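Local coordinates for GAF domain/HD domain protein (Geobacter sulfurreducens, PDB 3EEA) that is of unknown function, though the full-length protein joins a GAF domain, the part crystallised, to an HD domain and may have phosphatase activity, at residues R23-L28 / A141-L146; R32-Y37 / V124-T129. One frame throughout, in Å; residues are numbered along the deposited sequence.

Interaction 1: residues R23-L28 / A141-L146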
ATOM      1  N   ARG A  23      -7.877  -5.573   1.828  1.00 15.55           N
ATOM      2  CA  ARG A  23      -8.313  -4.705   2.922  1.00 16.78           C
ATOM      3  C   ARG A  23      -7.925  -3.231   2.658  1.00 16.11           C
ATOM      4  O   ARG A  23      -8.746  -2.279   2.858  1.00 16.16           O
ATOM      5  CB  ARG A  23      -7.671  -5.217   4.210  1.00 16.83           C
ATOM      6  CG  ARG A  23      -7.790  -4.359   5.374  1.00 22.97           C
ATOM      7  CD  ARG A  23      -7.173  -5.110   6.535  1.00 29.98           C
ATOM      8  NE  ARG A  23      -6.522  -4.187   7.437  1.00 37.42           N
ATOM      9  CZ  ARG A  23      -7.173  -3.473   8.334  1.00 41.29           C
ATOM     10  NH1 ARG A  23      -8.494  -3.612   8.445  1.00 44.06           N
ATOM     11  NH2 ARG A  23      -6.504  -2.635   9.133  1.00 43.45           N
ATOM     12  N   LEU A  24      -6.674  -3.024   2.269  1.00 15.06           N
ATOM     13  CA  LEU A  24      -6.176  -1.665   2.032  1.00 16.30           C
ATOM     14  C   LEU A  24      -6.917  -0.985   0.878  1.00 15.76           C
ATOM     15  O   LEU A  24      -7.298   0.187   1.004  1.00 15.92           O
ATOM     16  CB  LEU A  24      -4.683  -1.671   1.752  1.00 16.17           C
ATOM     17  CG  LEU A  24      -4.009  -0.315   1.701  1.00 18.51           C
ATOM     18  CD1 LEU A  24      -4.269   0.447   3.002  1.00 16.12           C
ATOM     19  CD2 LEU A  24      -2.526  -0.491   1.397  1.00 19.49           C
ATOM     20  N   LEU A  25      -7.126  -1.707  -0.228  1.00 15.81           N
ATOM     21  CA  LEU A  25      -7.895  -1.159  -1.354  1.00 17.23           C
ATOM     22  C   LEU A  25      -9.287  -0.746  -0.875  1.00 17.72           C
ATOM     23  O   LEU A  25      -9.719   0.372  -1.216  1.00 16.09           O
ATOM     24  CB  LEU A  25      -8.032  -2.117  -2.510  1.00 17.26           C
ATOM     25  CG  LEU A  25      -6.723  -2.385  -3.232  1.00 17.62           C
ATOM     26  CD1 LEU A  25      -6.952  -3.626  -4.131  1.00 17.50           C
ATOM     27  CD2 LEU A  25      -6.244  -1.127  -4.001  1.00 19.83           C
ATOM     28  N   ARG A  26      -9.956  -1.611  -0.117  1.00 16.85           N
ATOM     29  CA  ARG A  26     -11.323  -1.261   0.345  1.00 19.78           C
ATOM     30  C   ARG A  26     -11.373  -0.019   1.254  1.00 19.77           C
ATOM     31  O   ARG A  26     -12.391   0.708   1.299  1.00 20.71           O
ATOM     32  CB  ARG A  26     -12.024  -2.452   0.976  1.00 20.69           C
ATOM     33  CG  ARG A  26     -12.517  -3.372  -0.129  1.00 27.35           C
ATOM     34  CD  ARG A  26     -13.284  -4.594   0.329  1.00 33.32           C
ATOM     35  NE  ARG A  26     -14.569  -4.335   0.992  1.00 38.12           N
ATOM     36  CZ  ARG A  26     -15.723  -4.063   0.380  1.00 40.51           C
ATOM     37  NH1 ARG A  26     -15.804  -3.965  -0.932  1.00 43.56           N
ATOM     38  NH2 ARG A  26     -16.814  -3.870   1.096  1.00 42.69           N
ATOM     39  N   LYS A  27     -10.325   0.175   2.028  1.00 18.91           N
ATOM     40  CA  LYS A  27     -10.188   1.347   2.888  1.00 19.55           C
ATOM     41  C   LYS A  27      -9.838   2.618   2.123  1.00 19.01           C
ATOM     42  O   LYS A  27     -10.171   3.745   2.570  1.00 18.13           O
ATOM     43  CB  LYS A  27      -9.148   1.080   3.936  1.00 18.91           C
ATOM     44  CG  LYS A  27      -9.601   0.084   4.984  1.00 22.83           C
ATOM     45  CD  LYS A  27      -8.568   0.057   6.056  1.00 28.36           C
ATOM     46  CE  LYS A  27      -8.805  -1.067   7.001  1.00 32.09           C
ATOM     47  NZ  LYS A  27      -7.762  -0.921   8.037  1.00 36.53           N
ATOM     48  N   LEU A  28      -9.170   2.476   0.984  1.00 17.39           N
ATOM     49  CA  LEU A  28      -8.742   3.655   0.228  1.00 18.23           C
ATOM     50  C   LEU A  28      -9.718   4.086  -0.863  1.00 18.35           C
ATOM     51  O   LEU A  28      -9.707   5.236  -1.271  1.00 20.26           O
ATOM     52  CB  LEU A  28      -7.377   3.371  -0.440  1.00 16.22           C
ATOM     53  CG  LEU A  28      -6.231   3.317   0.565  1.00 18.09           C
ATOM     54  CD1 LEU A  28      -4.949   2.900  -0.106  1.00 16.88           C
ATOM     55  CD2 LEU A  28      -6.137   4.687   1.325  1.00 20.68           C
ATOM     56  N   ALA A 141      -5.345   5.282 -10.311  1.00 14.75           N
ATOM     57  CA  ALA A 141      -3.895   5.430 -10.141  1.00 15.37           C
ATOM     58  C   ALA A 141      -3.432   4.739  -8.845  1.00 16.20           C
ATOM     59  O   ALA A 141      -2.446   4.008  -8.858  1.00 17.08           O
ATOM     60  CB  ALA A 141      -3.500   6.885 -10.112  1.00 14.97           C
ATOM     61  N   ILE A 142      -4.163   4.998  -7.765  1.00 14.93           N
ATOM     62  CA  ILE A 142      -3.914   4.362  -6.455  1.00 15.79           C
ATOM     63  C   ILE A 142      -4.019   2.844  -6.534  1.00 14.44           C
ATOM     64  O   ILE A 142      -3.119   2.129  -6.067  1.00 14.09           O
ATOM     65  CB  ILE A 142      -4.880   4.898  -5.392  1.00 15.38           C
ATOM     66  CG1 ILE A 142      -4.604   6.407  -5.189  1.00 18.53           C
ATOM     67  CG2 ILE A 142      -4.679   4.062  -4.082  1.00 16.98           C
ATOM     68  CD1 ILE A 142      -5.608   7.148  -4.376  1.00 20.46           C
ATOM     69  N   ILE A 143      -5.120   2.365  -7.100  1.00 13.60           N
ATOM     70  CA  ILE A 143      -5.355   0.958  -7.296  1.00 14.45           C
ATOM     71  C   ILE A 143      -4.211   0.290  -8.082  1.00 14.12           C
ATOM     72  O   ILE A 143      -3.659  -0.718  -7.637  1.00 14.23           O
ATOM     73  CB  ILE A 143      -6.735   0.693  -7.960  1.00 13.87           C
ATOM     74  CG1 ILE A 143      -7.883   1.108  -6.972  1.00 14.39           C
ATOM     75  CG2 ILE A 143      -6.882  -0.758  -8.313  1.00 14.86           C
ATOM     76  CD1 ILE A 143      -9.249   1.298  -7.644  1.00 15.49           C
ATOM     77  N   ARG A 144      -3.880   0.864  -9.238  1.00 13.15           N
ATOM     78  CA  ARG A 144      -2.825   0.296 -10.068  1.00 13.50           C
ATOM     79  C   ARG A 144      -1.474   0.216  -9.322  1.00 13.67           C
ATOM     80  O   ARG A 144      -0.729  -0.786  -9.410  1.00 14.60           O
ATOM     81  CB  ARG A 144      -2.680   1.141 -11.362  1.00 13.88           C
ATOM     82  CG  ARG A 144      -3.828   0.902 -12.267  1.00 15.21           C
ATOM     83  CD  ARG A 144      -3.804   1.827 -13.502  1.00 15.67           C
ATOM     84  NE  ARG A 144      -2.568   1.594 -14.240  1.00 17.70           N
ATOM     85  CZ  ARG A 144      -2.173   2.323 -15.288  1.00 17.16           C
ATOM     86  NH1 ARG A 144      -2.866   3.372 -15.688  1.00 18.68           N
ATOM     87  NH2 ARG A 144      -1.064   1.987 -15.893  1.00 18.65           N
ATOM     88  N   ASP A 145      -1.161   1.266  -8.573  1.00 13.55           N
ATOM     89  CA  ASP A 145       0.074   1.292  -7.774  1.00 15.20           C
ATOM     90  C   ASP A 145       0.113   0.162  -6.755  1.00 14.80           C
ATOM     91  O   ASP A 145       1.097  -0.621  -6.688  1.00 14.61           O
ATOM     92  CB  ASP A 145       0.197   2.631  -7.075  1.00 15.55           C
ATOM     93  CG  ASP A 145       0.671   3.748  -8.002  1.00 24.04           C
ATOM     94  OD1 ASP A 145       1.370   3.467  -8.977  1.00 31.94           O
ATOM     95  OD2 ASP A 145       0.420   4.935  -7.648  1.00 31.00           O
ATOM     96  N   LEU A 146      -0.971   0.062  -5.966  1.00 14.13           N
ATOM     97  CA  LEU A 146      -1.020  -0.903  -4.839  1.00 14.50           C
ATOM     98  C   LEU A 146      -1.011  -2.356  -5.368  1.00 13.32           C
ATOM     99  O   LEU A 146      -0.278  -3.204  -4.890  1.00 13.33           O
ATOM    100  CB  LEU A 146      -2.231  -0.647  -3.967  1.00 15.54           C
ATOM    101  CG  LEU A 146      -2.112   0.609  -3.101  1.00 19.17           C
ATOM    102  CD1 LEU A 146      -3.283   0.717  -2.127  1.00 21.35           C
ATOM    103  CD2 LEU A 146      -0.821   0.678  -2.344  1.00 26.20           C
TER

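Interaction 2: residues R32-Y37 / V124-T129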
ATOM      1  N   ARG A  32     -17.987  -1.895  -3.772  1.00 20.02           N
ATOM      2  CA  ARG A  32     -18.899  -2.918  -3.277  1.00 19.58           C
ATOM      3  C   ARG A  32     -18.153  -4.228  -2.962  1.00 19.19           C
ATOM      4  O   ARG A  32     -18.342  -4.874  -1.902  1.00 18.75           O
ATOM      5  CB  ARG A  32     -19.968  -3.114  -4.310  1.00 20.04           C
ATOM      6  CG  ARG A  32     -21.049  -4.108  -3.973  1.00 22.39           C
ATOM      7  CD  ARG A  32     -21.922  -4.284  -5.161  1.00 24.78           C
ATOM      8  NE  ARG A  32     -22.899  -5.336  -4.941  1.00 27.57           N
ATOM      9  CZ  ARG A  32     -24.065  -5.147  -4.314  1.00 31.93           C
ATOM     10  NH1 ARG A  32     -24.375  -3.951  -3.805  1.00 31.17           N
ATOM     11  NH2 ARG A  32     -24.900  -6.167  -4.163  1.00 30.89           N
ATOM     12  N   TRP A  33     -17.321  -4.658  -3.895  1.00 18.61           N
ATOM     13  CA  TRP A  33     -16.516  -5.838  -3.662  1.00 16.97           C
ATOM     14  C   TRP A  33     -15.260  -5.849  -4.532  1.00 16.33           C
ATOM     15  O   TRP A  33     -15.127  -5.002  -5.446  1.00 16.29           O
ATOM     16  CB  TRP A  33     -17.314  -7.093  -3.917  1.00 16.86           C
ATOM     17  CG  TRP A  33     -18.029  -7.223  -5.170  1.00 17.19           C
ATOM     18  CD1 TRP A  33     -19.410  -7.242  -5.307  1.00 21.17           C
ATOM     19  CD2 TRP A  33     -17.504  -7.591  -6.482  1.00 20.37           C
ATOM     20  NE1 TRP A  33     -19.747  -7.473  -6.594  1.00 18.28           N
ATOM     21  CE2 TRP A  33     -18.616  -7.699  -7.348  1.00 18.59           C
ATOM     22  CE3 TRP A  33     -16.210  -7.740  -7.015  1.00 19.47           C
ATOM     23  CZ2 TRP A  33     -18.489  -7.995  -8.710  1.00 21.14           C
ATOM     24  CZ3 TRP A  33     -16.072  -8.038  -8.387  1.00 21.50           C
ATOM     25  CH2 TRP A  33     -17.211  -8.139  -9.225  1.00 22.68           C
ATOM     26  N   ILE A  34     -14.359  -6.753  -4.164  1.00 15.39           N
ATOM     27  CA  ILE A  34     -13.071  -7.018  -4.803  1.00 16.17           C
ATOM     28  C   ILE A  34     -12.904  -8.522  -4.966  1.00 15.97           C
ATOM     29  O   ILE A  34     -13.229  -9.295  -4.056  1.00 17.52           O
ATOM     30  CB  ILE A  34     -11.870  -6.480  -3.958  1.00 16.88           C
ATOM     31  CG1 ILE A  34     -12.134  -5.024  -3.598  1.00 20.77           C
ATOM     32  CG2 ILE A  34     -10.537  -6.725  -4.706  1.00 15.80           C
ATOM     33  CD1 ILE A  34     -10.995  -4.271  -2.833  1.00 27.64           C
ATOM     34  N   ALA A  35     -12.489  -8.941  -6.154  1.00 15.53           N
ATOM     35  CA  ALA A  35     -12.297 -10.336  -6.474  1.00 15.05           C
ATOM     36  C   ALA A  35     -10.906 -10.515  -7.100  1.00 15.28           C
ATOM     37  O   ALA A  35     -10.624  -9.895  -8.131  1.00 16.71           O
ATOM     38  CB  ALA A  35     -13.386 -10.808  -7.437  1.00 15.09           C
ATOM     39  N   VAL A  36     -10.054 -11.346  -6.489  1.00 13.47           N
ATOM     40  CA  VAL A  36      -8.692 -11.517  -6.914  1.00 13.89           C
ATOM     41  C   VAL A  36      -8.519 -12.909  -7.457  1.00 14.05           C
ATOM     42  O   VAL A  36      -8.984 -13.867  -6.838  1.00 15.22           O
ATOM     43  CB  VAL A  36      -7.661 -11.287  -5.735  1.00 13.84           C
ATOM     44  CG1 VAL A  36      -6.204 -11.459  -6.284  1.00 15.18           C
ATOM     45  CG2 VAL A  36      -7.930  -9.947  -5.067  1.00 15.17           C
ATOM     46  N   TYR A  37      -7.846 -13.003  -8.599  1.00 13.34           N
ATOM     47  CA  TYR A  37      -7.533 -14.247  -9.274  1.00 14.76           C
ATOM     48  C   TYR A  37      -6.049 -14.359  -9.611  1.00 16.51           C
ATOM     49  O   TYR A  37      -5.371 -13.339  -9.879  1.00 15.92           O
ATOM     50  CB  TYR A  37      -8.243 -14.276 -10.613  1.00 14.02           C
ATOM     51  CG  TYR A  37      -9.746 -14.349 -10.532  1.00 14.90           C
ATOM     52  CD1 TYR A  37     -10.440 -15.557 -10.778  1.00 14.37           C
ATOM     53  CD2 TYR A  37     -10.490 -13.222 -10.206  1.00 14.43           C
ATOM     54  CE1 TYR A  37     -11.821 -15.610 -10.677  1.00 13.83           C
ATOM     55  CE2 TYR A  37     -11.874 -13.271 -10.163  1.00 14.75           C
ATOM     56  CZ  TYR A  37     -12.528 -14.455 -10.385  1.00 14.67           C
ATOM     57  OH  TYR A  37     -13.889 -14.472 -10.297  1.00 18.08           O
ATOM     58  N   VAL A 124      -7.111  -8.286 -10.518  1.00 13.74           N
ATOM     59  CA  VAL A 124      -7.953  -7.768  -9.426  1.00 13.53           C
ATOM     60  C   VAL A 124      -9.143  -7.093 -10.076  1.00 14.44           C
ATOM     61  O   VAL A 124      -8.970  -6.155 -10.888  1.00 15.33           O
ATOM     62  CB  VAL A 124      -7.184  -6.757  -8.552  1.00 13.19           C
ATOM     63  CG1 VAL A 124      -8.069  -6.166  -7.435  1.00 13.02           C
ATOM     64  CG2 VAL A 124      -5.941  -7.417  -7.954  1.00 16.18           C
ATOM     65  N   PHE A 125     -10.343  -7.548  -9.742  1.00 14.46           N
ATOM     66  CA  PHE A 125     -11.559  -6.894 -10.200  1.00 14.77           C
ATOM     67  C   PHE A 125     -12.242  -6.171  -9.027  1.00 14.70           C
ATOM     68  O   PHE A 125     -12.337  -6.710  -7.908  1.00 14.30           O
ATOM     69  CB  PHE A 125     -12.481  -7.908 -10.768  1.00 15.87           C
ATOM     70  CG  PHE A 125     -11.870  -8.732 -11.890  1.00 17.73           C
ATOM     71  CD1 PHE A 125     -11.861  -8.249 -13.181  1.00 18.69           C
ATOM     72  CD2 PHE A 125     -11.245  -9.953 -11.626  1.00 16.91           C
ATOM     73  CE1 PHE A 125     -11.296  -9.010 -14.216  1.00 17.83           C
ATOM     74  CE2 PHE A 125     -10.679 -10.726 -12.649  1.00 16.87           C
ATOM     75  CZ  PHE A 125     -10.682 -10.234 -13.939  1.00 17.40           C
ATOM     76  N   MET A 126     -12.668  -4.954  -9.273  1.00 16.20           N
ATOM     77  CA  MET A 126     -13.295  -4.096  -8.255  1.00 15.58           C
ATOM     78  C   MET A 126     -14.592  -3.617  -8.841  1.00 16.84           C
ATOM     79  O   MET A 126     -14.651  -3.337 -10.025  1.00 16.85           O
ATOM     80  CB  MET A 126     -12.394  -2.931  -7.919  1.00 17.13           C
ATOM     81  CG  MET A 126     -11.081  -3.438  -7.204  1.00 20.47           C
ATOM     82  SD  MET A 126      -9.971  -2.118  -6.776  1.00 21.45           S
ATOM     83  CE  MET A 126     -10.851  -1.245  -5.553  1.00 21.42           C
ATOM     84  N   ALA A 127     -15.640  -3.587  -8.012  1.00 17.98           N
ATOM     85  CA  ALA A 127     -16.976  -3.273  -8.486  1.00 18.98           C
ATOM     86  C   ALA A 127     -17.640  -2.291  -7.544  1.00 19.41           C
ATOM     87  O   ALA A 127     -17.441  -2.355  -6.334  1.00 19.19           O
ATOM     88  CB  ALA A 127     -17.843  -4.569  -8.572  1.00 19.27           C
ATOM     89  N   ARG A 128     -18.429  -1.416  -8.124  1.00 20.36           N
ATOM     90  CA  ARG A 128     -19.470  -0.721  -7.379  1.00 22.94           C
ATOM     91  C   ARG A 128     -20.728  -0.514  -8.233  1.00 22.77           C
ATOM     92  O   ARG A 128     -20.713  -0.712  -9.471  1.00 22.80           O
ATOM     93  CB  ARG A 128     -18.959   0.550  -6.699  1.00 24.83           C
ATOM     94  CG  ARG A 128     -18.227   1.429  -7.464  1.00 24.93           C
ATOM     95  CD  ARG A 128     -17.483   2.393  -6.522  1.00 29.64           C
ATOM     96  NE  ARG A 128     -17.136   3.554  -7.259  1.00 26.51           N
ATOM     97  CZ  ARG A 128     -16.141   4.413  -7.035  1.00 23.76           C
ATOM     98  NH1 ARG A 128     -16.033   5.387  -7.897  1.00 20.28           N
ATOM     99  NH2 ARG A 128     -15.271   4.320  -6.050  1.00 24.45           N
ATOM    100  N   THR A 129     -21.844  -0.193  -7.565  1.00 23.09           N
ATOM    101  CA  THR A 129     -23.113  -0.126  -8.279  1.00 23.87           C
ATOM    102  C   THR A 129     -23.057   1.051  -9.188  1.00 24.56           C
ATOM    103  O   THR A 129     -22.392   2.040  -8.872  1.00 24.81           O
ATOM    104  CB  THR A 129     -24.315  -0.055  -7.329  1.00 24.19           C
ATOM    105  OG1 THR A 129     -24.101   0.990  -6.375  1.00 24.44           O
ATOM    106  CG2 THR A 129     -24.454  -1.400  -6.594  1.00 22.71           C
TER

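Interaction 1: residues R23-L28 / A141-L146
L146 sends its CD1 methyl between the three leucines of segment 23-28, and the tight part of this helix pair is built round that one atom. It meets L28 CD1 at 3.4 Å, closer than ordinary methyl contact, with the two side chains crossing at about a right angle. L24 CD2 reaches the same L146 CD1 at 3.8 Å, again from a crossed approach. L25 comes differently: it runs past L146 in the opposite direction, its CD2 lying 4.0 Å from L146 CD1. The CB of L25 does not point at the partner helix, but with CG anti to the carbonyl carbon (chi1 -68°) the CD2 methyl reaches it, 4.1 Å from I143 CG1. The backbones come nearest at L25 and I143, with CA atoms 6.8 Å apart, and stand wider at L28 and I142, where the CA atoms are 8.3 Å apart.

The L28-I142 pair is the looser part, although L28 also belongs to the tight cluster. The two come no closer than 4.2 Å, between L28 CD1 and I142 CG2, and both remain partly exposed, in contrast to buried L24, L25, I143 and L146. No hydrogen bond crosses the contact. The axes of the two segments run antiparallel, at 167°, and the contact between them is apolar side-chain packing.

The second subunit covers L28 and also the L24-L146 part: L28 packs on L28 of that subunit, L24 and L146 both lie against its H149, and its D145 is paired in salt bridges with R23 and K27, so helices 14-28 and 137-158 together present a surface to the dimer partner. On the sheet side, L25 rests on I34 of strand 33-39, while I143 touches L110 and V112 of strand 107-116, which lays the helix pair against the antiparallel sheet.

Interaction 2: residues R32-Y37 / V124-T129
A127 holds its CB methyl over the centre of the six-membered ring of W33, 3.4 Å from the centroid and 11° off the ring normal, a CH-pi contact by position as well as distance. The indole gets there because W33 CG stands between its own backbone N and carbonyl carbon (chi1 51°), folding the ring across the neighbouring strand.

Further along this face, Y37 and F125 turn their rings nearly perpendicular, planes 84° apart. Y37 CD2 lies at the edge of the F125 ring, in its plane, 3.5 Å from F125 CE2.

The opposite face is aliphatic: I34 lies alongside V124 and M126, all pointing the same way, with I34 CG2 3.7 Å from V124 CG1.

Backbone bonds fix this antiparallel register, A35 N to F125 O at 2.8 Å and F125 N to A35 O at 2.9 Å. At the far end A127 O takes R32 N at 2.7 Å and W33 N in a weak bond at 3.4 Å. Two residues thus face one, a classic beta bulge. R32, W33, Y37 and F125 also line the pocket holding a polyether, probably from the crystallisation liquor, on the side of the GAF-domain sheet turned from the terminal helices.

In the fold
Both interactions are largely buried, but interaction 2 lies deeper, its centre about 6 Å from the centre of the chain against about 12 Å for interaction 1, which borders the second subunit. Helix 14-28 leads into strand 33-39, and strand 119-129 into helix 137-158, so the two contacts join the same two helix-and-strand units, once through the helices and once through the strands. Chemistry follows place: apolar packing without hydrogen bonds between helices, backbone hydrogen bonding plus aromatic contacts in the sheet. They meet directly, with I143 CD1 3.6 Å from M126 SD, and R26 NH1 2.9 Å from R32 O in a probable hydrogen bond at the bulge.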